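Local atomic coordinates of E3 19 kDa protein (Human adenovirus E serotype 4, PDB entry 5IRO), a protein that probably binds class I major histocompatibility heavy chains and retains them in the endoplasmic reticulum, hindering their transport to the surface of the infected cell. Residues 18-23 with 65-70; 44-49 with 55-60. All coordinates share one frame; numbering follows the deposited sequence.

In the fold
From the N terminus the chain enters contact 1 at residues 18-23, at the start of strand 20-24, and returns to it at 65-70, on strand 66-72, after 41 intervening residues. Contact 2 lies wholly within that excursion: residues 44-49 run out of strand 43-45, and after only five more residues the chain comes back at 55-60 on strand 54-59, closing a short loop inside the long one. Both contacts join the sheet 20-24, 29-34, 54-59 to the sheet 43-45, 66-72, 78-84. They also meet directly, since strands 43-45 and 66-72 are neighbours: Thr-68 N probably donates a hydrogen bond to Gln-45 O at 2.9 Å.

Contact 1 (18-23 with 65-70); sequences CQLSFQ and EWYTVS
Cys-18 and Leu-20 face Tyr-67 across separated backbones: the nearest CA atoms, those of Cys-18 and Val-69, are 8.8 Å apart, and no hydrogen bond joins the two segments, so they pack without being paired. Tyr-67 spans most of the gap. Its CG sits between the backbone N and the carbonyl carbon (chi1 58°), and the ring projects so that its hydroxyl end leads toward 18-23. The OH lies 3.9 Å from the carbonyl O of Cys-18, a separation that indicates packing, and the CD2 methyl of Leu-20 is 4.4 Å from the same OH. Both neighbours lie on one side of the ring plane. The summed buried surface of 133 Å² fits so light a contact. A disulfide ties Cys-18 to Cys-35, just after the neighbouring strand 29-34, while Ile-44 packs against Tyr-67 and Phe-85 against Leu-20. Residues 18-23 lead into an edge strand of one three-stranded sheet and 65-70 belong to the middle strand of the other; two sheets facing each other in this way are consistent with a beta-sandwich, as in the E-set clan to which the family belongs.

Contact 2 (44-49 with 55-60); sequences IQYKNK and LASTWQ
Tyr-46 lies with its ring edge against strand 54-59, the CG anti to the backbone N (chi1 171°) carrying the ring out along residues 57-59. Ser-57 OG and Thr-58 O are at that edge and in its plane, and CD2 of Tyr-46 is 3.6 Å from Ser-57 CB. On one face Lys-47 CG sits 3.7 Å over the ring, nearer its border than its centre. At the far end the Tyr-46 side chain meets that of Trp-59 at about a right angle, its OH in the indole plane beside CD1; this hydroxyl is hydrogen-bonded to Pro-64 O, and Phe-87 meets both rings. The aliphatic core is Leu-55, whose CD2 is 3.9 Å from Tyr-46 CB and whose CB is 3.7 Å from Ile-44 CG2. Lys-47, extended beyond CG, runs its chain past Ser-57 so that NZ donates to Thr-58 O at 2.8 Å, approaching 36° out of the carbonyl plane; NZ also forms a salt bridge with Asp-63. Lys-49 runs fully extended, antiparallel to the side chain of Leu-55, and its NZ ends at Ala-56 O, at a distance too short to be relied on. Its salt-bridge partner is an acidic side chain on the chain of another protein. The chemistry is thus apolar at Leu-55 with lysine ends reaching backbone carbonyls, and the acidic partners would probably offset both charges, one internally and one across a protein interface.

Contact 1 (18-23 with 65-70)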
loop_
_atom_site.group_PDB
_atom_site.type_symbol
_atom_site.label_atom_id
_atom_site.label_comp_id
_atom_site.label_asym_id
_atom_site.label_seq_id
_atom_site.Cartn_x
_atom_site.Cartn_y
_atom_site.Cartn_z
ATOM N N CYS D 18 -3.128 -28.381 9.678
ATOM C CA CYS D 18 -3.526 -26.992 9.555
ATOM C C CYS D 18 -2.670 -26.347 8.469
ATOM O O CYS D 18 -1.461 -26.179 8.639
ATOM C CB CYS D 18 -3.342 -26.278 10.892
ATOM S SG CYS D 18 -4.574 -26.699 12.128
ATOM N N GLN D 19 -3.305 -25.995 7.355
ATOM C CA GLN D 19 -2.605 -25.543 6.156
ATOM C C GLN D 19 -1.760 -24.290 6.376
ATOM O O GLN D 19 -2.111 -23.419 7.168
ATOM C CB GLN D 19 -3.616 -25.269 5.038
ATOM C CG GLN D 19 -4.500 -24.054 5.307
ATOM C CD GLN D 19 -5.442 -23.726 4.170
ATOM O OE1 GLN D 19 -6.532 -24.286 4.067
ATOM N NE2 GLN D 19 -5.028 -22.801 3.311
ATOM N N LEU D 20 -0.621 -24.220 5.697
ATOM C CA LEU D 20 0.241 -23.048 5.809
ATOM C C LEU D 20 0.784 -22.573 4.459
ATOM O O LEU D 20 1.081 -23.376 3.576
ATOM C CB LEU D 20 1.369 -23.255 6.832
ATOM C CG LEU D 20 2.454 -24.324 6.686
ATOM C CD1 LEU D 20 3.547 -24.059 7.710
ATOM C CD2 LEU D 20 1.901 -25.728 6.869
ATOM N N SER D 21 0.906 -21.257 4.319
ATOM C CA SER D 21 1.392 -20.639 3.092
ATOM C C SER D 21 2.581 -19.728 3.380
ATOM O O SER D 21 2.696 -19.168 4.471
ATOM C CB SER D 21 0.275 -19.847 2.407
ATOM O OG SER D 21 -0.384 -18.997 3.329
ATOM N N PHE D 22 3.466 -19.586 2.398
ATOM C CA PHE D 22 4.649 -18.743 2.541
ATOM C C PHE D 22 4.634 -17.644 1.493
ATOM O O PHE D 22 4.179 -17.855 0.368
ATOM C CB PHE D 22 5.929 -19.569 2.417
ATOM C CG PHE D 22 6.142 -20.535 3.545
ATOM C CD1 PHE D 22 7.152 -20.319 4.465
ATOM C CD2 PHE D 22 5.334 -21.650 3.691
ATOM C CE1 PHE D 22 7.355 -21.199 5.505
ATOM C CE2 PHE D 22 5.530 -22.533 4.731
ATOM C CZ PHE D 22 6.541 -22.308 5.636
ATOM N N GLN D 23 5.124 -16.467 1.864
ATOM C CA GLN D 23 5.062 -15.331 0.954
ATOM C C GLN D 23 6.187 -14.328 1.207
ATOM O O GLN D 23 6.553 -14.071 2.355
ATOM C CB GLN D 23 3.686 -14.663 1.063
ATOM C CG GLN D 23 3.432 -13.519 0.095
ATOM C CD GLN D 23 2.002 -13.017 0.156
ATOM O OE1 GLN D 23 1.104 -13.725 0.610
ATOM N NE2 GLN D 23 1.785 -11.788 -0.299
ATOM N N GLU D 65 10.949 -24.867 13.635
ATOM C CA GLU D 65 10.450 -25.639 12.509
ATOM C C GLU D 65 9.395 -26.612 12.994
ATOM O O GLU D 65 9.110 -27.627 12.356
ATOM C CB GLU D 65 11.599 -26.372 11.834
ATOM C CG GLU D 65 12.605 -25.428 11.221
ATOM C CD GLU D 65 13.929 -26.090 10.970
ATOM O OE1 GLU D 65 14.152 -27.190 11.518
ATOM O OE2 GLU D 65 14.737 -25.517 10.211
ATOM N N TRP D 66 8.829 -26.282 14.146
ATOM C CA TRP D 66 7.720 -27.024 14.707
ATOM C C TRP D 66 6.716 -26.006 15.224
ATOM O O TRP D 66 7.058 -24.844 15.448
ATOM C CB TRP D 66 8.229 -27.946 15.817
ATOM C CG TRP D 66 8.933 -27.231 16.926
ATOM C CD1 TRP D 66 10.282 -27.140 17.118
ATOM C CD2 TRP D 66 8.325 -26.602 18.057
ATOM N NE1 TRP D 66 10.549 -26.434 18.266
ATOM C CE2 TRP D 66 9.363 -26.101 18.867
ATOM C CE3 TRP D 66 7.001 -26.393 18.454
ATOM C CZ2 TRP D 66 9.119 -25.406 20.045
ATOM C CZ3 TRP D 66 6.761 -25.703 19.621
ATOM C CH2 TRP D 66 7.812 -25.220 20.404
ATOM N N TYR D 67 5.479 -26.442 15.422
ATOM C CA TYR D 67 4.439 -25.582 15.966
ATOM C C TYR D 67 3.432 -26.406 16.755
ATOM O O TYR D 67 3.207 -27.576 16.451
ATOM C CB TYR D 67 3.766 -24.769 14.850
ATOM C CG TYR D 67 3.136 -25.595 13.747
ATOM C CD1 TYR D 67 1.761 -25.768 13.677
ATOM C CD2 TYR D 67 3.920 -26.200 12.771
ATOM C CE1 TYR D 67 1.184 -26.517 12.671
ATOM C CE2 TYR D 67 3.354 -26.951 11.763
ATOM C CZ TYR D 67 1.986 -27.108 11.717
ATOM O OH TYR D 67 1.419 -27.857 10.711
ATOM N N THR D 68 2.819 -25.791 17.762
ATOM C CA THR D 68 1.908 -26.514 18.639
ATOM C C THR D 68 0.458 -26.175 18.339
ATOM O O THR D 68 0.123 -25.020 18.061
ATOM C CB THR D 68 2.182 -26.217 20.131
ATOM O OG1 THR D 68 2.150 -24.808 20.364
ATOM C CG2 THR D 68 3.525 -26.759 20.541
ATOM N N VAL D 69 -0.397 -27.190 18.402
ATOM C CA VAL D 69 -1.828 -26.997 18.214
ATOM C C VAL D 69 -2.580 -27.500 19.444
ATOM O O VAL D 69 -2.561 -28.687 19.765
ATOM C CB VAL D 69 -2.350 -27.688 16.920
ATOM C CG1 VAL D 69 -1.860 -29.128 16.818
ATOM C CG2 VAL D 69 -3.872 -27.608 16.835
ATOM N N SER D 70 -3.226 -26.573 20.144
ATOM C CA SER D 70 -3.957 -26.905 21.354
ATOM C C SER D 70 -5.402 -27.161 20.966
ATOM O O SER D 70 -6.081 -26.262 20.459
ATOM C CB SER D 70 -3.868 -25.763 22.371
ATOM O OG SER D 70 -2.524 -25.378 22.604
#

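Contact 2 (44-49 with 55-60)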
loop_
_atom_site.group_PDB
_atom_site.type_symbol
_atom_site.label_atom_id
_atom_site.label_comp_id
_atom_site.label_asym_id
_atom_site.label_seq_id
_atom_site.Cartn_x
_atom_site.Cartn_y
_atom_site.Cartn_z
ATOM N N ILE D 44 -3.259 -21.914 18.041
ATOM C CA ILE D 44 -2.062 -22.187 17.257
ATOM C C ILE D 44 -0.883 -21.401 17.822
ATOM O O ILE D 44 -0.992 -20.210 18.115
ATOM C CB ILE D 44 -2.261 -21.920 15.740
ATOM C CG1 ILE D 44 -1.031 -22.370 14.945
ATOM C CG2 ILE D 44 -2.583 -20.458 15.468
ATOM C CD1 ILE D 44 -0.741 -23.846 15.061
ATOM N N GLN D 45 0.237 -22.089 18.003
ATOM C CA GLN D 45 1.442 -21.456 18.517
ATOM C C GLN D 45 2.616 -21.820 17.620
ATOM O O GLN D 45 2.731 -22.961 17.180
ATOM C CB GLN D 45 1.692 -21.916 19.954
ATOM C CG GLN D 45 3.094 -21.679 20.488
ATOM C CD GLN D 45 3.133 -20.611 21.558
ATOM O OE1 GLN D 45 2.130 -20.347 22.221
ATOM N NE2 GLN D 45 4.294 -19.996 21.742
ATOM N N TYR D 46 3.483 -20.852 17.346
ATOM C CA TYR D 46 4.616 -21.076 16.456
ATOM C C TYR D 46 5.930 -20.856 17.207
ATOM O O TYR D 46 6.618 -21.819 17.545
ATOM C CB TYR D 46 4.520 -20.166 15.224
ATOM C CG TYR D 46 5.753 -20.154 14.343
ATOM C CD1 TYR D 46 6.451 -21.325 14.067
ATOM C CD2 TYR D 46 6.213 -18.971 13.784
ATOM C CE1 TYR D 46 7.576 -21.312 13.267
ATOM C CE2 TYR D 46 7.337 -18.949 12.979
ATOM C CZ TYR D 46 8.014 -20.122 12.724
ATOM O OH TYR D 46 9.132 -20.106 11.924
ATOM N N LYS D 47 6.283 -19.602 17.469
ATOM C CA LYS D 47 7.489 -19.315 18.239
ATOM C C LYS D 47 7.139 -19.048 19.697
ATOM O O LYS D 47 7.024 -19.966 20.510
ATOM C CB LYS D 47 8.197 -18.077 17.679
ATOM C CG LYS D 47 8.889 -18.276 16.337
ATOM C CD LYS D 47 9.462 -16.961 15.810
ATOM C CE LYS D 47 10.101 -17.127 14.436
ATOM N NZ LYS D 47 10.425 -15.816 13.799
ATOM N N ASN D 48 6.966 -17.769 20.002
ATOM C CA ASN D 48 6.582 -17.315 21.326
ATOM C C ASN D 48 5.320 -16.495 21.145
ATOM O O ASN D 48 4.928 -15.703 22.002
ATOM C CB ASN D 48 7.700 -16.489 21.959
ATOM C CG ASN D 48 8.990 -17.275 22.102
ATOM O OD1 ASN D 48 8.971 -18.492 22.277
ATOM N ND2 ASN D 48 10.120 -16.581 22.019
ATOM N N LYS D 49 4.694 -16.708 19.993
ATOM C CA LYS D 49 3.496 -15.992 19.600
ATOM C C LYS D 49 2.353 -16.987 19.479
ATOM O O LYS D 49 2.487 -18.030 18.840
ATOM C CB LYS D 49 3.718 -15.266 18.271
ATOM C CG LYS D 49 2.457 -14.703 17.635
ATOM C CD LYS D 49 2.773 -14.042 16.301
ATOM C CE LYS D 49 1.539 -13.405 15.687
ATOM N NZ LYS D 49 1.877 -12.620 14.467
ATOM N N LEU D 55 -2.220 -17.914 12.238
ATOM C CA LEU D 55 -1.041 -17.247 12.770
ATOM C C LEU D 55 -0.190 -16.698 11.628
ATOM O O LEU D 55 -0.125 -17.291 10.554
ATOM C CB LEU D 55 -0.232 -18.231 13.625
ATOM C CG LEU D 55 0.743 -17.696 14.679
ATOM C CD1 LEU D 55 0.909 -18.698 15.813
ATOM C CD2 LEU D 55 2.093 -17.385 14.064
ATOM N N ALA D 56 0.447 -15.555 11.859
ATOM C CA ALA D 56 1.346 -14.973 10.868
ATOM C C ALA D 56 2.649 -14.513 11.506
ATOM O O ALA D 56 2.648 -13.663 12.396
ATOM C CB ALA D 56 0.670 -13.816 10.150
ATOM N N SER D 57 3.759 -15.080 11.048
ATOM C CA SER D 57 5.073 -14.687 11.542
ATOM C C SER D 57 6.105 -14.654 10.423
ATOM O O SER D 57 5.778 -14.383 9.268
ATOM C CB SER D 57 5.539 -15.631 12.650
ATOM O OG SER D 57 6.810 -15.242 13.139
ATOM N N THR D 58 7.354 -14.931 10.779
ATOM C CA THR D 58 8.438 -14.965 9.809
ATOM C C THR D 58 9.400 -16.098 10.111
ATOM O O THR D 58 9.501 -16.543 11.253
ATOM C CB THR D 58 9.249 -13.662 9.821
ATOM O OG1 THR D 58 8.490 -12.624 10.455
ATOM C CG2 THR D 58 9.628 -13.254 8.404
ATOM N N TRP D 59 10.103 -16.571 9.086
ATOM C CA TRP D 59 11.160 -17.550 9.318
ATOM C C TRP D 59 12.516 -17.085 8.792
ATOM O O TRP D 59 12.634 -16.617 7.658
ATOM C CB TRP D 59 10.796 -18.918 8.736
ATOM C CG TRP D 59 11.770 -19.994 9.119
ATOM C CD1 TRP D 59 11.727 -20.789 10.229
ATOM C CD2 TRP D 59 12.923 -20.405 8.378
ATOM N NE1 TRP D 59 12.792 -21.659 10.229
ATOM C CE2 TRP D 59 13.540 -21.444 9.101
ATOM C CE3 TRP D 59 13.498 -19.989 7.172
ATOM C CZ2 TRP D 59 14.701 -22.074 8.657
ATOM C CZ3 TRP D 59 14.648 -20.614 6.734
ATOM C CH2 TRP D 59 15.239 -21.643 7.475
ATOM N N GLN D 60 13.530 -17.215 9.645
ATOM C CA GLN D 60 14.923 -16.970 9.282
ATOM C C GLN D 60 15.743 -18.124 9.863
ATOM O O GLN D 60 15.258 -18.826 10.752
ATOM C CB GLN D 60 15.411 -15.618 9.825
ATOM C CG GLN D 60 15.606 -15.558 11.338
ATOM C CD GLN D 60 16.131 -14.209 11.813
ATOM O OE1 GLN D 60 16.720 -13.453 11.042
ATOM N NE2 GLN D 60 15.932 -13.912 13.093
#